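Local atomic coordinates of synergistic-type venom protein S2C4 (Dendroaspis jamesoni kaimosae, PDB entry 7C28), a protein that probably enhances the toxicity of other toxins and is a mamba three-finger toxin that forms an unusual homodimer. Residues L1-F9 / C57-K65. Numbering follows the deposited sequence.
Sequences LTCVTDKSF and CCNTDKCNK
The carboxamide of Asn64 meets the backbone of Val4 edge-on with both of its polar atoms. Val4 N donates to Asn64 OD1 at 2.8 Å, arriving in the carbonyl plane on a lone pair. Asn64 ND2 returns a bond to Val4 O at 2.9 Å, with that oxygen only 10° out of the amide plane. Cys3 CB lies on one side of this plane, 3.9 Å from Asn64 OD1; Val4 CB and CG2 lie off the opposite face, each 3.4 Å from the same oxygen. Two bonds to one residue fix the amide's rotation; ND2 also donates to Phe25 O of strand 23-32, so this buried side chain ties two strands together. Asn64 CB points toward strand 2-8, and chi1 of 70°, with CG between N and C, brings the amide up to Val4. This is the disulfide-rich core of the three-finger fold, where the C-terminal loop, closed by Cys58-Cys63, packs on the first strand, itself linked through Cys3 to Cys24. Toward the start of the strand, the type II turn Thr60-Cys63 presents Lys62 N to Thr2 O, a nearly straight bond (170° at the hydrogen, 2.8 Å). The carboxylate of Asp61 accepts Thr2 N through OD1 at 3.0 Å, nearly along its C-O axis. Beside it, Leu1 CD1 rests 3.6 Å from Thr60 C.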
loop_
_atom_site.group_PDB
_atom_site.type_symbol
_atom_site.label_atom_id
_atom_site.label_comp_id
_atom_site.label_asym_id
_atom_site.label_seq_id
_atom_site.Cartn_x
_atom_site.Cartn_y
_atom_site.Cartn_z
ATOM N N LEU A 1 -11.857 -19.241 2.405
ATOM C CA LEU A 1 -11.708 -17.795 2.280
ATOM C C LEU A 1 -12.004 -17.350 0.858
ATOM O O LEU A 1 -11.678 -18.054 -0.102
ATOM C CB LEU A 1 -10.302 -17.358 2.690
ATOM C CG LEU A 1 -9.943 -15.873 2.565
ATOM C CD1 LEU A 1 -10.555 -15.060 3.703
ATOM C CD2 LEU A 1 -8.436 -15.700 2.547
ATOM N N THR A 2 -12.645 -16.190 0.736
ATOM C CA THR A 2 -12.962 -15.578 -0.548
ATOM C C THR A 2 -12.244 -14.239 -0.644
ATOM O O THR A 2 -12.322 -13.423 0.282
ATOM C CB THR A 2 -14.474 -15.380 -0.707
ATOM O OG1 THR A 2 -15.151 -16.601 -0.390
ATOM C CG2 THR A 2 -14.821 -14.960 -2.131
ATOM N N CYS A 3 -11.543 -14.025 -1.759
ATOM C CA CYS A 3 -10.782 -12.810 -2.005
ATOM C C CYS A 3 -11.161 -12.221 -3.357
ATOM O O CYS A 3 -11.490 -12.947 -4.299
ATOM C CB CYS A 3 -9.275 -13.068 -1.983
ATOM S SG CYS A 3 -8.652 -13.844 -0.494
ATOM N N VAL A 4 -11.096 -10.891 -3.451
ATOM C CA VAL A 4 -11.229 -10.234 -4.747
ATOM C C VAL A 4 -10.018 -10.560 -5.608
ATOM O O VAL A 4 -8.881 -10.603 -5.118
ATOM C CB VAL A 4 -11.379 -8.715 -4.564
ATOM C CG1 VAL A 4 -11.639 -8.045 -5.904
ATOM C CG2 VAL A 4 -12.487 -8.412 -3.569
ATOM N N THR A 5 -10.246 -10.757 -6.908
ATOM C CA THR A 5 -9.177 -11.102 -7.839
ATOM C C THR A 5 -8.970 -10.084 -8.945
ATOM O O THR A 5 -7.852 -9.965 -9.451
ATOM C CB THR A 5 -9.438 -12.474 -8.477
ATOM O OG1 THR A 5 -10.788 -12.530 -8.947
ATOM C CG2 THR A 5 -9.209 -13.577 -7.459
ATOM N N ASP A 6 -10.016 -9.375 -9.357
ATOM C CA ASP A 6 -9.886 -8.341 -10.369
ATOM C C ASP A 6 -10.959 -7.296 -10.118
ATOM O O ASP A 6 -11.999 -7.584 -9.520
ATOM C CB ASP A 6 -9.993 -8.900 -11.793
ATOM C CG ASP A 6 -9.518 -7.910 -12.841
ATOM O OD1 ASP A 6 -10.111 -7.867 -13.940
ATOM O OD2 ASP A 6 -8.555 -7.163 -12.563
ATOM N N LYS A 7 -10.686 -6.076 -10.572
ATOM C CA LYS A 7 -11.590 -4.952 -10.359
ATOM C C LYS A 7 -11.397 -3.972 -11.503
ATOM O O LYS A 7 -10.286 -3.470 -11.699
ATOM C CB LYS A 7 -11.317 -4.284 -9.013
ATOM C CG LYS A 7 -12.096 -3.018 -8.773
ATOM C CD LYS A 7 -11.917 -2.551 -7.340
ATOM C CE LYS A 7 -12.520 -1.176 -7.124
ATOM N NZ LYS A 7 -12.336 -0.712 -5.721
ATOM N N SER A 8 -12.463 -3.713 -12.261
ATOM C CA SER A 8 -12.358 -2.866 -13.443
ATOM C C SER A 8 -13.714 -2.269 -13.784
ATOM O O SER A 8 -14.688 -3.005 -13.968
ATOM C CB SER A 8 -11.822 -3.659 -14.637
ATOM O OG SER A 8 -11.858 -2.873 -15.813
ATOM N N PHE A 9 -13.763 -0.939 -13.871
ATOM C CA PHE A 9 -14.932 -0.201 -14.358
ATOM C C PHE A 9 -16.182 -0.514 -13.539
ATOM O O PHE A 9 -17.289 -0.616 -14.072
ATOM C CB PHE A 9 -15.165 -0.469 -15.846
ATOM C CG PHE A 9 -14.037 0.011 -16.728
ATOM C CD1 PHE A 9 -13.382 1.203 -16.450
ATOM C CD2 PHE A 9 -13.624 -0.734 -17.824
ATOM C CE1 PHE A 9 -12.344 1.643 -17.244
ATOM C CE2 PHE A 9 -12.586 -0.299 -18.626
ATOM C CZ PHE A 9 -11.943 0.893 -18.336
ATOM N N CYS A 57 -2.250 -6.858 3.449
ATOM C CA CYS A 57 -2.675 -8.244 3.594
ATOM C C CYS A 57 -3.659 -8.379 4.746
ATOM O O CYS A 57 -3.467 -7.789 5.812
ATOM C CB CYS A 57 -1.480 -9.171 3.848
ATOM S SG CYS A 57 -0.507 -9.617 2.388
ATOM N N CYS A 58 -4.714 -9.160 4.517
ATOM C CA CYS A 58 -5.811 -9.329 5.463
ATOM C C CYS A 58 -6.330 -10.756 5.321
ATOM O O CYS A 58 -6.021 -11.453 4.352
ATOM C CB CYS A 58 -6.917 -8.298 5.234
ATOM S SG CYS A 58 -7.389 -8.149 3.526
ATOM N N ASN A 59 -7.122 -11.203 6.289
ATOM C CA ASN A 59 -7.586 -12.590 6.260
ATOM C C ASN A 59 -9.055 -12.718 6.670
ATOM O O ASN A 59 -9.438 -13.608 7.430
ATOM C CB ASN A 59 -6.692 -13.462 7.145
ATOM C CG ASN A 59 -6.915 -13.225 8.632
ATOM O OD1 ASN A 59 -7.302 -12.135 9.061
ATOM N ND2 ASN A 59 -6.703 -14.267 9.422
ATOM N N THR A 60 -9.914 -11.858 6.127
ATOM C CA THR A 60 -11.352 -12.092 6.182
ATOM C C THR A 60 -11.940 -11.937 4.788
ATOM O O THR A 60 -11.306 -11.390 3.884
ATOM C CB THR A 60 -12.061 -11.134 7.152
ATOM O OG1 THR A 60 -11.744 -9.782 6.801
ATOM C CG2 THR A 60 -11.638 -11.404 8.593
ATOM N N ASP A 61 -13.176 -12.405 4.635
ATOM C CA ASP A 61 -13.781 -12.537 3.314
ATOM C C ASP A 61 -13.881 -11.183 2.622
ATOM O O ASP A 61 -14.444 -10.235 3.178
ATOM C CB ASP A 61 -15.153 -13.202 3.423
ATOM C CG ASP A 61 -15.056 -14.686 3.751
ATOM O OD1 ASP A 61 -14.414 -15.431 2.982
ATOM O OD2 ASP A 61 -15.619 -15.113 4.781
ATOM N N LYS A 62 -13.301 -11.095 1.420
ATOM C CA LYS A 62 -13.282 -9.886 0.593
ATOM C C LYS A 62 -12.776 -8.662 1.343
ATOM O O LYS A 62 -13.147 -7.533 1.015
ATOM C CB LYS A 62 -14.679 -9.591 0.035
ATOM C CG LYS A 62 -15.279 -10.695 -0.815
ATOM C CD LYS A 62 -16.662 -10.300 -1.332
ATOM C CE LYS A 62 -17.514 -11.522 -1.640
ATOM N NZ LYS A 62 -18.970 -11.207 -1.588
ATOM N N CYS A 63 -11.950 -8.869 2.368
ATOM C CA CYS A 63 -11.192 -7.775 2.968
ATOM C C CYS A 63 -10.426 -6.936 1.944
ATOM O O CYS A 63 -10.187 -5.749 2.180
ATOM C CB CYS A 63 -10.260 -8.334 4.039
ATOM S SG CYS A 63 -8.977 -9.393 3.420
ATOM N N ASN A 64 -9.994 -7.527 0.830
ATOM C CA ASN A 64 -9.084 -6.846 -0.097
ATOM C C ASN A 64 -9.818 -6.086 -1.204
ATOM O O ASN A 64 -9.342 -6.035 -2.340
ATOM C CB ASN A 64 -8.098 -7.848 -0.693
ATOM C CG ASN A 64 -8.752 -8.816 -1.660
ATOM O OD1 ASN A 64 -9.908 -9.206 -1.493
ATOM N ND2 ASN A 64 -8.015 -9.195 -2.692
ATOM N N LYS A 65 -10.964 -5.475 -0.906
ATOM C CA LYS A 65 -11.745 -4.726 -1.899
ATOM C C LYS A 65 -10.940 -3.653 -2.646
ATOM O O LYS A 65 -10.259 -2.825 -2.041
ATOM C CB LYS A 65 -12.955 -4.067 -1.230
ATOM C CG LYS A 65 -14.042 -5.034 -0.801
ATOM C CD LYS A 65 -14.993 -4.377 0.183
ATOM C CE LYS A 65 -14.269 -3.999 1.467
ATOM N NZ LYS A 65 -15.159 -3.306 2.439
#